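Local coordinates for cytosine deaminase (Klebsiella pneumoniae, PDB 4R85), which probably catalyses the hydrolytic deamination of cytosine and its 5-methyl derivative at an iron(II) centre held in an amidohydrolase barrel, at residues 2-7 and 28-33; 301-306 and 345-350; 291-296 and 333-338; 110-115 and 371-376. All coordinates share one frame; numbering follows the deposited sequence.

How the contacts relate
Contact 1 closes first along the chain. Contact 4 then encloses contacts 2 and 3, whose segments alternate. Contacts 1 and 4 have centres 20 Å apart and meet in the small β domain, where I3 CD1 lies 3.7 Å from L372 CD1. Contacts 2 and 3, with centres 12 Å apart, belong to the barrel and are joined by a probable hydrogen bond from I301 N to L296 O where helix 293-298 leads into strand 303-305. Contact 4 reaches the same large sheet as contact 2. The four thus span the protein from the β domain to the barrel's subunit-facing side, the centres of contacts 1 and 3 being 33 Å apart.

Contact 1 of 4, residues 2-7 and 28-33; sequences KIINAR and TAQAAM
N5 and M33 bring their CA atoms to 5.9 Å where the chain of 2-7 turns a corner, N5 taking a positive phi of 60° between the short strands on either side of it. The side-chain amide of Q30 reads this corner through two bonds to one residue. Its OE1 accepts N5 N at 2.9 Å in a nearly straight bond (174°), while its NE2 donates a hydrogen bond to N5 OD1 at 3.1 Å. The second partner lies in the plane of the Q30 amide, yet the two amide planes are turned 66° apart, so the groups meet crosswise instead of lying flat together. Beyond CG the Q30 chain is extended, which carries the amide over to the corner. NE2 also donates to A32 O at 3.1 Å, along a more bent path, and thereby ties the loop after strand 23-29 to the same point. OE1 has a further bond from T16, on strand 14-20 between the two segments. On the N5 amide, OD1 also receives Q34 N and ND2 binds D42 OD1, so the loop 30-34 and D42 between them limit its rotation. M33 crosses N5 at about a right angle: its CE comes within 3.3 Å of N5 ND2 and its SD within 3.6 Å of N5 CG. The M33 end of the contact is at the surface. This doubly hydrogen-bonded corner belongs to the four-stranded mixed sheet ordered 23-29, 14-20, 2-7, 41-42, part of the small β domain that amidohydrolases commonly carry beside the catalytic barrel.

Contact 2 of 4, residues 301-306 and 345-350; sequences INVCFA and LDFVTD
F347 leans on strand 303-305 from CB to the end of its ring. CB sits 3.6 Å from F305 CD2, and the next atom, CG, is 4.1 Å from F305 CE2. With CG anti to its own carbonyl carbon (chi1 -59°), the side chain lies beside that of F305 and points the same way; the centroids are 5.7 Å apart and the ring planes oblique at 52°. One edge then passes the strand backbone: CD1 lies 3.4 Å from V303 O, in the ring plane, and CE1 is 3.9 Å from V303 CG1. CZ, at the far end, touches M335. V303 O has its polar partner in N351 ND2, so the ring edge merely flanks it. The F347 carbonyl makes the one direct hydrogen bond, accepting F305 N at 2.9 Å and 169°. Next to it, V348 packs loosely on F305 CB and pairs through its backbone with V53 of strand 47-57. The loop before helix 350-355 therefore touches both the first and the last strand of the eight-stranded barrel, at their seam. Strand 303-305 leads on to D308, a ligand of the iron, as the eighth strand does in the amidohydrolase fold.

Contact 3 of 4, residues 291-296 and 333-338; sequences TRVAEL and CHMLGY
C333 and M335 flank H334, the positive-phi residue of the Schellman motif that ends helix 322-332, and both rest on V293 and A294 in the first turn of helix 293-298. The motif is defined by bonds from M335 N to L330 O and from H334 N to H331 O. It sends the chain off the helix so that the bonds to CB of C333 and M335 both point at the neighbouring helix start, and the segments meet on the outside of the amidohydrolase barrel. V293 divides its branches between the two partners: with CG1 anti to the backbone N (chi1 174°), CG1 faces M335 SD at 3.7 Å and CG2 faces C333 SG, also at 3.7 Å. M335 crosses V293 at about a right angle. Its SD makes the closer approach to V293, and the bend at chi3 (81°) carries CE on to the ring of F347, while its CG lies 3.6 Å from A294 CB. No direct hydrogen bond joins the segments. R292 occupies the N-cap position of helix 293-298; its side chain makes a cation-pi contact with W284 of the second subunit, and Y338 meets W70 of that subunit, so this part of the barrel borders the dimer interface. Polar atoms across the contact are linked by water. One water accepts a bond from A294 N at 3.0 Å, satisfying an amide of the first helical turn, and lies 2.9 Å from C333 O and near E295 OE1. A second water sits 2.6 Å from E295 OE2.

Contact 4 of 4, residues 110-115 and 371-376; sequences GVQHVR and NLLILD
The start of barrel strand 111-119 passes strand 372-375 with G110 nearest L373 (CA atoms 6.7 Å apart) and strand 47-57 between them in the same sheet. Directions of the touching parts differ by 148°, so the course is roughly antiparallel. The van der Waals part is the L373 methyls against the G110 backbone: CD1 lies 3.4 Å from G110 O and 3.7 Å from G110 CA, and CD2 also lies against the glycine, 3.7 Å from G110 O. G110 has a positive phi (84°) as the residue closing the Schellman motif of helix 92-108. Side-chain amides form the second group. Q112 crosses N371 with planes 54° apart, and its OE1 is 3.6 Å from N371 CB; this is contact without a hydrogen bond, and both amides have their partners on strand 390-395 and the turn after it. Q112 NE2 binds I394 O, Q112 OE1 takes R395 NH1, and N371 OD1 accepts H396 N. Those bonds fix both amides in the buried junction between barrel and β domain. The third group is solvent-mediated: N371 ND2 donates to a water at 3.0 Å, and that water lies in the plane of the H113 ring, at its edge, 2.7 Å from H113 NE2.

Contact 1 of 4, residues 2-7 and 28-33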
loop_
_atom_site.group_PDB
_atom_site.type_symbol
_atom_site.label_atom_id
_atom_site.label_comp_id
_atom_site.label_asym_id
_atom_site.label_seq_id
_atom_site.Cartn_x
_atom_site.Cartn_y
_atom_site.Cartn_z
ATOM N N LYS A 2 11.301 33.113 -5.523
ATOM C CA LYS A 2 10.703 32.776 -6.809
ATOM C C LYS A 2 10.903 31.300 -7.140
ATOM O O LYS A 2 11.976 30.742 -6.905
ATOM C CB LYS A 2 11.303 33.646 -7.912
ATOM C CG LYS A 2 10.749 33.374 -9.305
ATOM C CD LYS A 2 11.574 34.079 -10.381
ATOM C CE LYS A 2 11.516 35.594 -10.241
ATOM N NZ LYS A 2 10.183 36.145 -10.617
ATOM N N ILE A 3 9.860 30.670 -7.670
ATOM C CA ILE A 3 9.960 29.299 -8.153
ATOM C C ILE A 3 9.617 29.295 -9.631
ATOM O O ILE A 3 8.565 29.794 -10.017
ATOM C CB ILE A 3 8.987 28.357 -7.428
ATOM C CG1 ILE A 3 9.199 28.412 -5.908
ATOM C CG2 ILE A 3 9.161 26.940 -7.943
ATOM C CD1 ILE A 3 8.080 27.787 -5.119
ATOM N N ILE A 4 10.503 28.752 -10.459
ATOM C CA ILE A 4 10.246 28.676 -11.898
ATOM C C ILE A 4 10.096 27.231 -12.378
ATOM O O ILE A 4 10.467 26.292 -11.666
ATOM C CB ILE A 4 11.355 29.355 -12.733
ATOM C CG1 ILE A 4 12.706 28.652 -12.541
ATOM C CG2 ILE A 4 11.457 30.848 -12.401
ATOM C CD1 ILE A 4 13.808 29.183 -13.469
ATOM N N ASN A 5 9.551 27.078 -13.586
ATOM C CA ASN A 5 9.437 25.784 -14.253
ATOM C C ASN A 5 8.604 24.792 -13.455
ATOM O O ASN A 5 8.883 23.589 -13.445
ATOM C CB ASN A 5 10.821 25.190 -14.537
ATOM C CG ASN A 5 11.626 26.019 -15.516
ATOM O OD1 ASN A 5 11.073 26.668 -16.410
ATOM N ND2 ASN A 5 12.946 25.995 -15.358
ATOM N N ALA A 6 7.579 25.296 -12.780
ATOM C CA ALA A 6 6.751 24.444 -11.942
ATOM C C ALA A 6 5.486 24.045 -12.675
ATOM O O ALA A 6 4.876 24.861 -13.365
ATOM C CB ALA A 6 6.401 25.150 -10.653
ATOM N N ARG A 7 5.104 22.782 -12.538
ATOM C CA ARG A 7 3.797 22.348 -13.005
ATOM C C ARG A 7 2.769 22.612 -11.920
ATOM O O ARG A 7 3.084 22.570 -10.724
ATOM C CB ARG A 7 3.812 20.863 -13.351
ATOM C CG ARG A 7 4.818 20.489 -14.426
ATOM C CD ARG A 7 4.322 20.829 -15.808
ATOM N NE ARG A 7 3.113 20.086 -16.135
ATOM C CZ ARG A 7 3.101 18.887 -16.708
ATOM N NH1 ARG A 7 1.940 18.299 -16.966
ATOM N NH2 ARG A 7 4.242 18.283 -17.026
ATOM N N THR A 28 2.357 33.073 -12.541
ATOM C CA THR A 28 2.379 33.423 -13.959
ATOM C C THR A 28 2.728 32.233 -14.846
ATOM O O THR A 28 3.702 31.521 -14.594
ATOM C CB THR A 28 3.388 34.551 -14.230
ATOM O OG1 THR A 28 3.282 35.540 -13.198
ATOM C CG2 THR A 28 3.131 35.203 -15.592
ATOM N N ALA A 29 1.935 32.023 -15.891
ATOM C CA ALA A 29 2.227 30.976 -16.862
ATOM C C ALA A 29 3.445 31.355 -17.705
ATOM O O ALA A 29 3.606 32.517 -18.082
ATOM C CB ALA A 29 1.021 30.726 -17.753
ATOM N N GLN A 30 4.296 30.375 -17.997
ATOM C CA GLN A 30 5.463 30.595 -18.847
ATOM C C GLN A 30 5.204 30.078 -20.254
ATOM O O GLN A 30 4.388 29.176 -20.451
ATOM C CB GLN A 30 6.691 29.879 -18.275
ATOM C CG GLN A 30 6.921 30.108 -16.795
ATOM C CD GLN A 30 8.066 29.272 -16.240
ATOM O OE1 GLN A 30 8.377 29.349 -15.051
ATOM N NE2 GLN A 30 8.698 28.471 -17.099
ATOM N N ALA A 31 5.917 30.645 -21.222
ATOM C CA ALA A 31 5.815 30.227 -22.618
ATOM C C ALA A 31 6.427 28.844 -22.806
ATOM O O ALA A 31 5.952 28.047 -23.614
ATOM C CB ALA A 31 6.497 31.237 -23.526
ATOM N N ALA A 32 7.484 28.566 -22.050
ATOM C CA ALA A 32 8.147 27.269 -22.098
ATOM C C ALA A 32 9.135 27.143 -20.950
ATOM O O ALA A 32 9.214 28.015 -20.085
ATOM C CB ALA A 32 8.864 27.069 -23.435
ATOM N N MET A 33 9.882 26.047 -20.954
ATOM C CA MET A 33 10.954 25.831 -19.996
ATOM C C MET A 33 11.966 26.978 -20.078
ATOM O O MET A 33 12.411 27.356 -21.171
ATOM C CB MET A 33 11.631 24.493 -20.289
ATOM C CG MET A 33 12.467 23.964 -19.167
ATOM S SD MET A 33 11.463 23.283 -17.843
ATOM C CE MET A 33 12.749 22.921 -16.661
#

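Contact 2 of 4, residues 301-306 and 345-350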
loop_
_atom_site.group_PDB
_atom_site.type_symbol
_atom_site.label_atom_id
_atom_site.label_comp_id
_atom_site.label_asym_id
_atom_site.label_seq_id
_atom_site.Cartn_x
_atom_site.Cartn_y
_atom_site.Cartn_z
ATOM N N ILE A 301 -19.980 14.436 -3.019
ATOM C CA ILE A 301 -19.820 14.572 -1.572
ATOM C C ILE A 301 -18.321 14.591 -1.292
ATOM O O ILE A 301 -17.573 13.810 -1.870
ATOM C CB ILE A 301 -20.528 13.409 -0.860
ATOM C CG1 ILE A 301 -22.050 13.553 -1.023
ATOM C CG2 ILE A 301 -20.132 13.310 0.627
ATOM C CD1 ILE A 301 -22.824 12.303 -0.647
ATOM N N ASN A 302 -17.876 15.514 -0.447
ATOM C CA ASN A 302 -16.451 15.635 -0.161
ATOM C C ASN A 302 -15.940 14.486 0.701
ATOM O O ASN A 302 -16.427 14.282 1.810
ATOM C CB ASN A 302 -16.154 16.945 0.552
ATOM C CG ASN A 302 -14.671 17.239 0.614
ATOM O OD1 ASN A 302 -13.984 17.202 -0.404
ATOM N ND2 ASN A 302 -14.166 17.509 1.809
ATOM N N VAL A 303 -14.948 13.757 0.198
ATOM C CA VAL A 303 -14.352 12.645 0.952
ATOM C C VAL A 303 -12.826 12.725 0.823
ATOM O O VAL A 303 -12.303 13.233 -0.171
ATOM C CB VAL A 303 -14.910 11.269 0.467
ATOM C CG1 VAL A 303 -14.603 11.047 -1.013
ATOM C CG2 VAL A 303 -14.385 10.101 1.315
ATOM N N CYS A 304 -12.105 12.274 1.842
ATOM C CA CYS A 304 -10.650 12.294 1.773
ATOM C C CYS A 304 -10.037 11.142 2.566
ATOM O O CYS A 304 -10.757 10.410 3.236
ATOM C CB CYS A 304 -10.121 13.644 2.252
ATOM S SG CYS A 304 -10.517 13.987 3.974
ATOM N N PHE A 305 -8.717 10.976 2.469
ATOM C CA PHE A 305 -8.018 9.863 3.125
ATOM C C PHE A 305 -7.133 10.338 4.269
ATOM O O PHE A 305 -6.593 11.445 4.229
ATOM C CB PHE A 305 -7.137 9.112 2.130
ATOM C CG PHE A 305 -7.892 8.333 1.097
ATOM C CD1 PHE A 305 -8.861 7.413 1.474
ATOM C CD2 PHE A 305 -7.631 8.516 -0.261
ATOM C CE1 PHE A 305 -9.563 6.683 0.521
ATOM C CE2 PHE A 305 -8.325 7.785 -1.226
ATOM C CZ PHE A 305 -9.296 6.872 -0.831
ATOM N N ALA A 306 -6.960 9.482 5.277
ATOM C CA ALA A 306 -6.154 9.840 6.431
ATOM C C ALA A 306 -5.402 8.629 6.974
ATOM O O ALA A 306 -5.789 7.489 6.738
ATOM C CB ALA A 306 -7.035 10.430 7.521
ATOM N N LEU A 345 -4.839 13.282 -6.312
ATOM C CA LEU A 345 -4.251 14.078 -5.227
ATOM C C LEU A 345 -5.293 14.915 -4.466
ATOM O O LEU A 345 -5.030 15.366 -3.337
ATOM C CB LEU A 345 -3.085 14.948 -5.724
ATOM C CG LEU A 345 -1.786 14.192 -6.040
ATOM C CD1 LEU A 345 -0.693 15.145 -6.538
ATOM C CD2 LEU A 345 -1.305 13.383 -4.825
ATOM N N ASP A 346 -6.470 15.103 -5.070
ATOM C CA ASP A 346 -7.608 15.727 -4.382
ATOM C C ASP A 346 -7.838 15.140 -2.983
ATOM O O ASP A 346 -8.178 15.860 -2.041
ATOM C CB ASP A 346 -8.912 15.514 -5.156
ATOM C CG ASP A 346 -9.012 16.346 -6.428
ATOM O OD1 ASP A 346 -8.174 17.248 -6.667
ATOM O OD2 ASP A 346 -9.975 16.092 -7.186
ATOM N N PHE A 347 -7.686 13.827 -2.862
ATOM C CA PHE A 347 -8.079 13.118 -1.641
ATOM C C PHE A 347 -7.128 13.304 -0.467
ATOM O O PHE A 347 -7.449 12.912 0.660
ATOM C CB PHE A 347 -8.301 11.629 -1.937
ATOM C CG PHE A 347 -9.365 11.392 -2.972
ATOM C CD1 PHE A 347 -10.697 11.653 -2.678
ATOM C CD2 PHE A 347 -9.035 10.952 -4.243
ATOM C CE1 PHE A 347 -11.689 11.463 -3.632
ATOM C CE2 PHE A 347 -10.017 10.761 -5.200
ATOM C CZ PHE A 347 -11.345 11.014 -4.896
ATOM N N VAL A 348 -5.967 13.903 -0.728
ATOM C CA VAL A 348 -4.993 14.152 0.333
ATOM C C VAL A 348 -4.522 15.603 0.362
ATOM O O VAL A 348 -3.587 15.942 1.086
ATOM C CB VAL A 348 -3.790 13.222 0.224
ATOM C CG1 VAL A 348 -4.247 11.764 0.383
ATOM C CG2 VAL A 348 -3.081 13.438 -1.099
ATOM N N THR A 349 -5.168 16.450 -0.434
ATOM C CA THR A 349 -4.914 17.885 -0.396
ATOM C C THR A 349 -6.225 18.683 -0.300
ATOM O O THR A 349 -6.731 18.933 0.799
ATOM C CB THR A 349 -4.049 18.384 -1.618
ATOM O OG1 THR A 349 -4.704 18.069 -2.855
ATOM C CG2 THR A 349 -2.645 17.763 -1.590
ATOM N N ASP A 350 -6.764 19.080 -1.450
ATOM C CA ASP A 350 -7.968 19.916 -1.518
ATOM C C ASP A 350 -9.146 19.432 -0.681
ATOM O O ASP A 350 -9.755 20.222 0.043
ATOM C CB ASP A 350 -8.450 20.074 -2.970
ATOM C CG ASP A 350 -7.415 20.726 -3.872
ATOM O OD1 ASP A 350 -6.416 21.282 -3.360
ATOM O OD2 ASP A 350 -7.614 20.692 -5.106
#

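Contact 3 of 4, residues 291-296 and 333-338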
loop_
_atom_site.group_PDB
_atom_site.type_symbol
_atom_site.label_atom_id
_atom_site.label_comp_id
_atom_site.label_asym_id
_atom_site.label_seq_id
_atom_site.Cartn_x
_atom_site.Cartn_y
_atom_site.Cartn_z
ATOM N N THR A 291 -15.551 2.368 3.807
ATOM C CA THR A 291 -16.720 3.120 3.353
ATOM C C THR A 291 -16.755 3.272 1.813
ATOM O O THR A 291 -15.798 2.906 1.105
ATOM C CB THR A 291 -16.785 4.501 4.065
ATOM O OG1 THR A 291 -18.076 5.089 3.874
ATOM C CG2 THR A 291 -15.697 5.445 3.550
ATOM N N ARG A 292 -17.853 3.806 1.286
ATOM C CA ARG A 292 -18.045 3.822 -0.172
ATOM C C ARG A 292 -17.463 5.097 -0.771
ATOM O O ARG A 292 -18.192 5.949 -1.271
ATOM C CB ARG A 292 -19.527 3.701 -0.515
ATOM C CG ARG A 292 -20.210 2.502 0.135
ATOM C CD ARG A 292 -21.615 2.306 -0.442
ATOM N NE ARG A 292 -22.319 1.235 0.264
ATOM C CZ ARG A 292 -23.442 0.659 -0.144
ATOM N NH1 ARG A 292 -23.997 -0.293 0.592
ATOM N NH2 ARG A 292 -24.018 1.031 -1.278
ATOM N N VAL A 293 -16.141 5.206 -0.712
ATOM C CA VAL A 293 -15.428 6.422 -1.087
ATOM C C VAL A 293 -15.691 6.848 -2.533
ATOM O O VAL A 293 -15.978 8.018 -2.802
ATOM C CB VAL A 293 -13.903 6.245 -0.895
ATOM C CG1 VAL A 293 -13.148 7.464 -1.430
ATOM C CG2 VAL A 293 -13.568 5.989 0.589
ATOM N N ALA A 294 -15.577 5.915 -3.468
ATOM C CA ALA A 294 -15.760 6.272 -4.874
ATOM C C ALA A 294 -17.184 6.776 -5.123
ATOM O O ALA A 294 -17.407 7.740 -5.859
ATOM C CB ALA A 294 -15.444 5.088 -5.773
ATOM N N GLU A 295 -18.139 6.119 -4.481
ATOM C CA GLU A 295 -19.550 6.431 -4.644
ATOM C C GLU A 295 -19.918 7.792 -4.010
ATOM O O GLU A 295 -20.676 8.581 -4.596
ATOM C CB GLU A 295 -20.393 5.282 -4.070
ATOM C CG GLU A 295 -20.292 3.950 -4.860
ATOM C CD GLU A 295 -18.949 3.201 -4.701
ATOM O OE1 GLU A 295 -18.196 3.457 -3.729
ATOM O OE2 GLU A 295 -18.652 2.329 -5.558
ATOM N N LEU A 296 -19.383 8.071 -2.823
ATOM C CA LEU A 296 -19.535 9.404 -2.230
ATOM C C LEU A 296 -18.999 10.498 -3.173
ATOM O O LEU A 296 -19.668 11.501 -3.429
ATOM C CB LEU A 296 -18.790 9.483 -0.900
ATOM C CG LEU A 296 -19.390 8.602 0.195
ATOM C CD1 LEU A 296 -18.378 8.341 1.314
ATOM C CD2 LEU A 296 -20.642 9.267 0.739
ATOM N N CYS A 333 -10.658 0.870 -2.702
ATOM C CA CYS A 333 -11.919 1.518 -3.063
ATOM C C CYS A 333 -12.232 1.421 -4.555
ATOM O O CYS A 333 -13.220 1.993 -5.020
ATOM C CB CYS A 333 -11.900 2.988 -2.631
ATOM S SG CYS A 333 -11.692 3.180 -0.828
ATOM N N HIS A 334 -11.404 0.682 -5.288
ATOM C CA HIS A 334 -11.599 0.504 -6.733
ATOM C C HIS A 334 -11.633 1.836 -7.467
ATOM O O HIS A 334 -12.551 2.116 -8.238
ATOM C CB HIS A 334 -12.871 -0.300 -7.030
ATOM C CG HIS A 334 -12.707 -1.772 -6.828
ATOM N ND1 HIS A 334 -13.778 -2.627 -6.684
ATOM C CD2 HIS A 334 -11.596 -2.544 -6.776
ATOM C CE1 HIS A 334 -13.333 -3.865 -6.546
ATOM N NE2 HIS A 334 -12.013 -3.840 -6.588
ATOM N N MET A 335 -10.608 2.642 -7.226
ATOM C CA MET A 335 -10.475 3.944 -7.852
ATOM C C MET A 335 -9.163 4.022 -8.615
ATOM O O MET A 335 -8.409 4.983 -8.480
ATOM C CB MET A 335 -10.524 5.030 -6.778
ATOM C CG MET A 335 -11.865 5.086 -6.078
ATOM S SD MET A 335 -11.806 6.081 -4.576
ATOM C CE MET A 335 -11.964 7.697 -5.308
ATOM N N LEU A 336 -8.891 3.004 -9.417
ATOM C CA LEU A 336 -7.700 3.009 -10.261
ATOM C C LEU A 336 -8.040 3.283 -11.723
ATOM O O LEU A 336 -7.274 2.942 -12.620
ATOM C CB LEU A 336 -6.922 1.695 -10.115
ATOM C CG LEU A 336 -6.227 1.573 -8.755
ATOM C CD1 LEU A 336 -5.345 0.335 -8.725
ATOM C CD2 LEU A 336 -5.403 2.824 -8.459
ATOM N N GLY A 337 -9.184 3.914 -11.965
ATOM C CA GLY A 337 -9.549 4.269 -13.327
ATOM C C GLY A 337 -8.668 5.412 -13.813
ATOM O O GLY A 337 -8.050 6.122 -13.003
ATOM N N TYR A 338 -8.609 5.598 -15.126
ATOM C CA TYR A 338 -7.799 6.665 -15.715
ATOM C C TYR A 338 -8.160 8.053 -15.164
ATOM O O TYR A 338 -7.286 8.817 -14.754
ATOM C CB TYR A 338 -7.937 6.663 -17.239
ATOM C CG TYR A 338 -7.030 7.670 -17.903
ATOM C CD1 TYR A 338 -5.712 7.357 -18.182
ATOM C CD2 TYR A 338 -7.485 8.945 -18.226
ATOM C CE1 TYR A 338 -4.869 8.273 -18.777
ATOM C CE2 TYR A 338 -6.651 9.869 -18.820
ATOM C CZ TYR A 338 -5.344 9.526 -19.093
ATOM O OH TYR A 338 -4.503 10.438 -19.688
HETATM O O HOH W 1 -15.360 2.919 -3.288
HETATM O O HOH W 2 -16.382 1.001 -5.839
#

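Contact 4 of 4, residues 110-115 and 371-376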
loop_
_atom_site.group_PDB
_atom_site.type_symbol
_atom_site.label_atom_id
_atom_site.label_comp_id
_atom_site.label_asym_id
_atom_site.label_seq_id
_atom_site.Cartn_x
_atom_site.Cartn_y
_atom_site.Cartn_z
ATOM N N GLY A 110 5.750 16.322 4.014
ATOM C CA GLY A 110 5.048 17.442 3.403
ATOM C C GLY A 110 3.723 17.851 4.022
ATOM O O GLY A 110 2.983 18.647 3.443
ATOM N N VAL A 111 3.413 17.321 5.197
ATOM C CA VAL A 111 2.156 17.653 5.857
ATOM C C VAL A 111 2.289 18.930 6.673
ATOM O O VAL A 111 3.160 19.019 7.536
ATOM C CB VAL A 111 1.704 16.528 6.799
ATOM C CG1 VAL A 111 0.467 16.967 7.559
ATOM C CG2 VAL A 111 1.428 15.258 5.999
ATOM N N GLN A 112 1.425 19.914 6.411
ATOM C CA GLN A 112 1.450 21.160 7.180
ATOM C C GLN A 112 0.135 21.429 7.916
ATOM O O GLN A 112 0.011 22.406 8.653
ATOM C CB GLN A 112 1.788 22.345 6.278
ATOM C CG GLN A 112 3.215 22.350 5.726
ATOM C CD GLN A 112 3.563 23.673 5.063
ATOM O OE1 GLN A 112 3.109 24.731 5.502
ATOM N NE2 GLN A 112 4.350 23.618 3.987
ATOM N N HIS A 113 -0.851 20.577 7.675
ATOM C CA HIS A 113 -2.153 20.692 8.315
ATOM C C HIS A 113 -2.543 19.354 8.928
ATOM O O HIS A 113 -2.524 18.318 8.261
ATOM C CB HIS A 113 -3.203 21.167 7.311
ATOM C CG HIS A 113 -2.924 22.534 6.778
ATOM N ND1 HIS A 113 -3.213 23.679 7.487
ATOM C CD2 HIS A 113 -2.345 22.939 5.622
ATOM C CE1 HIS A 113 -2.842 24.735 6.783
ATOM N NE2 HIS A 113 -2.310 24.314 5.648
ATOM N N VAL A 114 -2.870 19.378 10.215
ATOM C CA VAL A 114 -3.132 18.154 10.951
ATOM C C VAL A 114 -4.340 18.330 11.858
ATOM O O VAL A 114 -4.460 19.334 12.545
ATOM C CB VAL A 114 -1.924 17.786 11.843
ATOM C CG1 VAL A 114 -2.221 16.530 12.691
ATOM C CG2 VAL A 114 -0.667 17.591 11.009
ATOM N N ARG A 115 -5.232 17.348 11.864
ATOM C CA ARG A 115 -6.297 17.319 12.856
ATOM C C ARG A 115 -6.110 16.072 13.715
ATOM O O ARG A 115 -6.158 14.950 13.205
ATOM C CB ARG A 115 -7.674 17.325 12.188
ATOM C CG ARG A 115 -8.831 17.143 13.171
ATOM C CD ARG A 115 -10.176 17.145 12.444
ATOM N NE ARG A 115 -10.597 18.500 12.085
ATOM C CZ ARG A 115 -11.724 18.766 11.439
ATOM N NH1 ARG A 115 -12.513 17.762 11.073
ATOM N NH2 ARG A 115 -12.053 20.023 11.150
ATOM N N ASN A 371 2.374 28.545 1.564
ATOM C CA ASN A 371 2.590 27.198 2.053
ATOM C C ASN A 371 2.450 26.258 0.871
ATOM O O ASN A 371 1.363 26.138 0.306
ATOM C CB ASN A 371 1.533 26.827 3.097
ATOM C CG ASN A 371 1.489 27.795 4.268
ATOM O OD1 ASN A 371 2.450 28.516 4.533
ATOM N ND2 ASN A 371 0.369 27.807 4.981
ATOM N N LEU A 372 3.539 25.597 0.496
ATOM C CA LEU A 372 3.519 24.724 -0.669
ATOM C C LEU A 372 4.685 23.737 -0.702
ATOM O O LEU A 372 5.682 23.898 0.016
ATOM C CB LEU A 372 3.501 25.556 -1.959
ATOM C CG LEU A 372 4.782 26.310 -2.335
ATOM C CD1 LEU A 372 4.797 26.611 -3.823
ATOM C CD2 LEU A 372 4.922 27.601 -1.547
ATOM N N LEU A 373 4.544 22.720 -1.548
ATOM C CA LEU A 373 5.556 21.693 -1.716
ATOM C C LEU A 373 5.977 21.597 -3.167
ATOM O O LEU A 373 5.212 21.933 -4.079
ATOM C CB LEU A 373 5.010 20.321 -1.308
ATOM C CG LEU A 373 4.269 20.167 0.017
ATOM C CD1 LEU A 373 3.770 18.737 0.154
ATOM C CD2 LEU A 373 5.157 20.547 1.195
ATOM N N ILE A 374 7.196 21.132 -3.380
ATOM C CA ILE A 374 7.608 20.686 -4.700
ATOM C C ILE A 374 7.781 19.169 -4.634
ATOM O O ILE A 374 8.586 18.669 -3.853
ATOM C CB ILE A 374 8.907 21.364 -5.152
ATOM C CG1 ILE A 374 8.691 22.876 -5.299
ATOM C CG2 ILE A 374 9.394 20.754 -6.468
ATOM C CD1 ILE A 374 9.949 23.648 -5.568
ATOM N N LEU A 375 6.993 18.449 -5.427
ATOM C CA LEU A 375 6.990 16.985 -5.441
ATOM C C LEU A 375 7.818 16.481 -6.611
ATOM O O LEU A 375 7.788 17.077 -7.682
ATOM C CB LEU A 375 5.575 16.462 -5.645
ATOM C CG LEU A 375 4.586 16.193 -4.530
ATOM C CD1 LEU A 375 3.386 15.500 -5.139
ATOM C CD2 LEU A 375 5.221 15.328 -3.440
ATOM N N ASP A 376 8.528 15.370 -6.422
ATOM C CA ASP A 376 9.362 14.807 -7.480
ATOM C C ASP A 376 8.527 13.993 -8.476
ATOM O O ASP A 376 8.735 12.789 -8.645
ATOM C CB ASP A 376 10.476 13.946 -6.881
ATOM C CG ASP A 376 11.546 13.570 -7.898
ATOM O OD1 ASP A 376 11.693 14.283 -8.920
ATOM O OD2 ASP A 376 12.246 12.558 -7.664
HETATM O O HOH W 3 -1.894 26.262 3.833
#